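PDB 5UFV: glycoside hydrolase family 61 protein from Myceliophthora thermophila, which oxidatively cleaves glycosidic bonds of crystalline and amorphous polysaccharides such as cellulose at C1, using an active-site copper and a reducing agent with O2 or H2O2. Local coordinates for residues Ile158-Ala163 against Ile204-Asn209. Sequence-based numbering, arbitrary orientation.
Sequences IALHQA and ISFNIN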
ATOM      1  N   ILE A 158       2.607   5.566   4.580  1.00 29.30           N
ATOM      2  CA  ILE A 158       3.839   6.299   4.825  1.00 28.13           C
ATOM      3  C   ILE A 158       3.526   7.378   5.850  1.00 29.55           C
ATOM      4  O   ILE A 158       2.859   8.364   5.529  1.00 29.39           O
ATOM      5  CB  ILE A 158       4.355   6.948   3.562  1.00 27.70           C
ATOM      6  CG1 ILE A 158       4.468   5.927   2.440  1.00 28.15           C
ATOM      7  CG2 ILE A 158       5.710   7.563   3.818  1.00 29.52           C
ATOM      8  CD1 ILE A 158       4.939   6.559   1.134  1.00 29.15           C
ATOM      9  N   ALA A 159       3.979   7.178   7.083  1.00 28.37           N
ATOM     10  CA  ALA A 159       3.759   8.164   8.118  1.00 30.18           C
ATOM     11  C   ALA A 159       4.810   9.273   7.987  1.00 32.43           C
ATOM     12  O   ALA A 159       5.994   9.017   7.743  1.00 33.09           O
ATOM     13  CB  ALA A 159       3.807   7.531   9.504  1.00 29.96           C
ATOM     14  N   LEU A 160       4.355  10.510   8.144  1.00 31.97           N
ATOM     15  CA  LEU A 160       5.198  11.683   7.961  1.00 32.44           C
ATOM     16  C   LEU A 160       5.184  12.638   9.173  1.00 33.07           C
ATOM     17  O   LEU A 160       5.532  13.795   9.019  1.00 31.73           O
ATOM     18  CB  LEU A 160       4.735  12.419   6.692  1.00 32.25           C
ATOM     19  CG  LEU A 160       4.786  11.618   5.373  1.00 30.80           C
ATOM     20  CD1 LEU A 160       4.199  12.402   4.217  1.00 30.91           C
ATOM     21  CD2 LEU A 160       6.194  11.244   5.016  1.00 30.70           C
ATOM     22  N   HIS A 161       4.771  12.157  10.356  1.00 34.07           N
ATOM     23  CA  HIS A 161       4.732  13.006  11.555  1.00 34.49           C
ATOM     24  C   HIS A 161       6.102  13.584  11.870  1.00 37.77           C
ATOM     25  O   HIS A 161       6.171  14.751  12.278  1.00 37.94           O
ATOM     26  CB  HIS A 161       4.192  12.262  12.786  1.00 33.63           C
ATOM     27  CG  HIS A 161       4.031  13.125  14.014  1.00 32.71           C
ATOM     28  ND1 HIS A 161       4.913  13.084  15.075  1.00 32.76           N
ATOM     29  CD2 HIS A 161       3.074  14.017  14.365  1.00 32.27           C
ATOM     30  CE1 HIS A 161       4.517  13.918  16.019  1.00 32.36           C
ATOM     31  NE2 HIS A 161       3.406  14.500  15.611  1.00 32.72           N
ATOM     32  N   GLN A 162       7.176  12.797  11.676  1.00 39.33           N
ATOM     33  CA  GLN A 162       8.561  13.247  11.999  1.00 44.91           C
ATOM     34  C   GLN A 162       9.230  13.975  10.846  1.00 41.63           C
ATOM     35  O   GLN A 162       9.620  13.346   9.865  1.00 41.63           O
ATOM     36  CB  GLN A 162       9.509  12.070  12.369  1.00 50.81           C
ATOM     37  CG  GLN A 162       9.275  11.344  13.689  1.00 58.24           C
ATOM     38  CD  GLN A 162       9.362  12.264  14.903  1.00 66.65           C
ATOM     39  OE1 GLN A 162      10.394  12.907  15.147  1.00 68.42           O
ATOM     40  NE2 GLN A 162       8.263  12.336  15.672  1.00 67.80           N
ATOM     41  N   ALA A 163       9.424  15.278  10.981  1.00 43.12           N
ATOM     42  CA  ALA A 163      10.171  16.057   9.974  1.00 42.72           C
ATOM     43  C   ALA A 163      11.416  15.297   9.465  1.00 42.23           C
ATOM     44  O   ALA A 163      12.234  14.814  10.258  1.00 40.42           O
ATOM     45  CB  ALA A 163      10.573  17.398  10.551  1.00 42.22           C
ATOM     46  N   ILE A 204       9.173  12.983   0.229  1.00 35.09           N
ATOM     47  CA  ILE A 204       9.608  11.859   1.058  1.00 36.12           C
ATOM     48  C   ILE A 204      10.271  12.321   2.348  1.00 37.86           C
ATOM     49  O   ILE A 204       9.774  12.012   3.435  1.00 40.65           O
ATOM     50  CB  ILE A 204      10.549  10.930   0.275  1.00 36.08           C
ATOM     51  CG1 ILE A 204       9.816  10.356  -0.967  1.00 36.27           C
ATOM     52  CG2 ILE A 204      11.118   9.852   1.182  1.00 33.68           C
ATOM     53  CD1 ILE A 204       8.612   9.473  -0.665  1.00 34.76           C
ATOM     54  N   SER A 205      11.387  13.040   2.228  1.00 40.30           N
ATOM     55  CA  SER A 205      12.085  13.654   3.358  1.00 41.20           C
ATOM     56  C   SER A 205      11.964  15.149   3.165  1.00 43.98           C
ATOM     57  O   SER A 205      12.462  15.693   2.177  1.00 42.27           O
ATOM     58  CB  SER A 205      13.568  13.281   3.402  1.00 43.54           C
ATOM     59  OG  SER A 205      13.792  11.976   3.929  1.00 45.52           O
ATOM     60  N   PHE A 206      11.287  15.804   4.111  1.00 46.17           N
ATOM     61  CA  PHE A 206      11.048  17.252   4.054  1.00 47.16           C
ATOM     62  C   PHE A 206      10.533  17.729   5.414  1.00 45.77           C
ATOM     63  O   PHE A 206      10.173  16.912   6.267  1.00 44.15           O
ATOM     64  CB  PHE A 206      10.055  17.616   2.922  1.00 46.74           C
ATOM     65  CG  PHE A 206       8.644  17.159   3.176  1.00 45.85           C
ATOM     66  CD1 PHE A 206       8.296  15.828   3.013  1.00 45.06           C
ATOM     67  CD2 PHE A 206       7.669  18.059   3.591  1.00 45.11           C
ATOM     68  CE1 PHE A 206       6.998  15.410   3.242  1.00 44.29           C
ATOM     69  CE2 PHE A 206       6.373  17.649   3.830  1.00 42.76           C
ATOM     70  CZ  PHE A 206       6.035  16.325   3.656  1.00 44.07           C
ATOM     71  N   ASN A 207      10.503  19.043   5.605  1.00 45.98           N
ATOM     72  CA  ASN A 207      10.120  19.596   6.892  1.00 46.79           C
ATOM     73  C   ASN A 207       8.630  19.866   6.958  1.00 45.22           C
ATOM     74  O   ASN A 207       8.150  20.962   6.648  1.00 48.68           O
ATOM     75  CB  ASN A 207      10.898  20.864   7.206  1.00 48.23           C
ATOM     76  CG  ASN A 207      10.743  21.289   8.654  1.00 50.27           C
ATOM     77  OD1 ASN A 207       9.964  20.710   9.422  1.00 49.91           O
ATOM     78  ND2 ASN A 207      11.487  22.309   9.036  1.00 53.09           N
ATOM     79  N   ILE A 208       7.906  18.858   7.407  1.00 41.68           N
ATOM     80  CA  ILE A 208       6.460  18.909   7.442  1.00 40.90           C
ATOM     81  C   ILE A 208       5.946  20.022   8.366  1.00 40.51           C
ATOM     82  O   ILE A 208       4.866  20.550   8.165  1.00 41.09           O
ATOM     83  CB  ILE A 208       5.873  17.512   7.825  1.00 39.78           C
ATOM     84  CG1 ILE A 208       4.412  17.422   7.376  1.00 37.96           C
ATOM     85  CG2 ILE A 208       6.069  17.207   9.324  1.00 40.61           C
ATOM     86  CD1 ILE A 208       3.798  16.050   7.474  1.00 37.44           C
ATOM     87  N   ASN A 209       6.743  20.393   9.355  1.00 41.05           N
ATOM     88  CA  ASN A 209       6.356  21.419  10.300  1.00 42.15           C
ATOM     89  C   ASN A 209       6.663  22.813   9.777  1.00 43.41           C
ATOM     90  O   ASN A 209       6.452  23.774  10.485  1.00 43.87           O
ATOM     91  CB  ASN A 209       7.060  21.196  11.648  1.00 42.33           C
ATOM     92  CG  ASN A 209       6.938  19.760  12.137  1.00 40.62           C
ATOM     93  OD1 ASN A 209       7.925  19.057  12.328  1.00 41.68           O
ATOM     94  ND2 ASN A 209       5.723  19.317  12.318  1.00 39.49           N
TER
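I208 and L160 form the apolar centre of this contact, where the chain leaving strand 149-159 meets the loop after strand 190-191. With chi1 at -160°, I208 turns CG1 opposite the backbone N, an orientation that carries CD1 to 3.8 Å from L160 CB and 3.2 Å from L160 O. The second branch, CG2, touches that same oxygen and lies 3.8 Å from H161 O, which puts the beta-branched residue against two successive carbonyls. L160 extends the apolar patch: its CD1 reaches the F206 ring at the edge, near the ring plane, 4.2 Å from CE1, while CD2 lies 4.0 Å from I204 O. Cut back to an alanine, position 208 would probably open a gap beside L160 CB and strip both carbonyls of their apolar cover.

Polar groups gather at the other end. The small methyl of A163 suits a place where two side-chain oxygens converge on CB, N207 OD1 and N209 OD1, each 3.6 Å away. N207 OD1 also accepts from the backbone N of N209 in an Asx turn, the donor standing 42° out of the carbonyl plane, and N209 ND2 donates a hydrogen bond to D119 OD2.

The two segments thus meet through van der Waals packing, with hydrogen bonding kept within the loop or directed to other parts of the same chain. This packing lies next to H161, a probable O2-binding residue by analogy with relatives, whose side chain is about 8 Å from the copper.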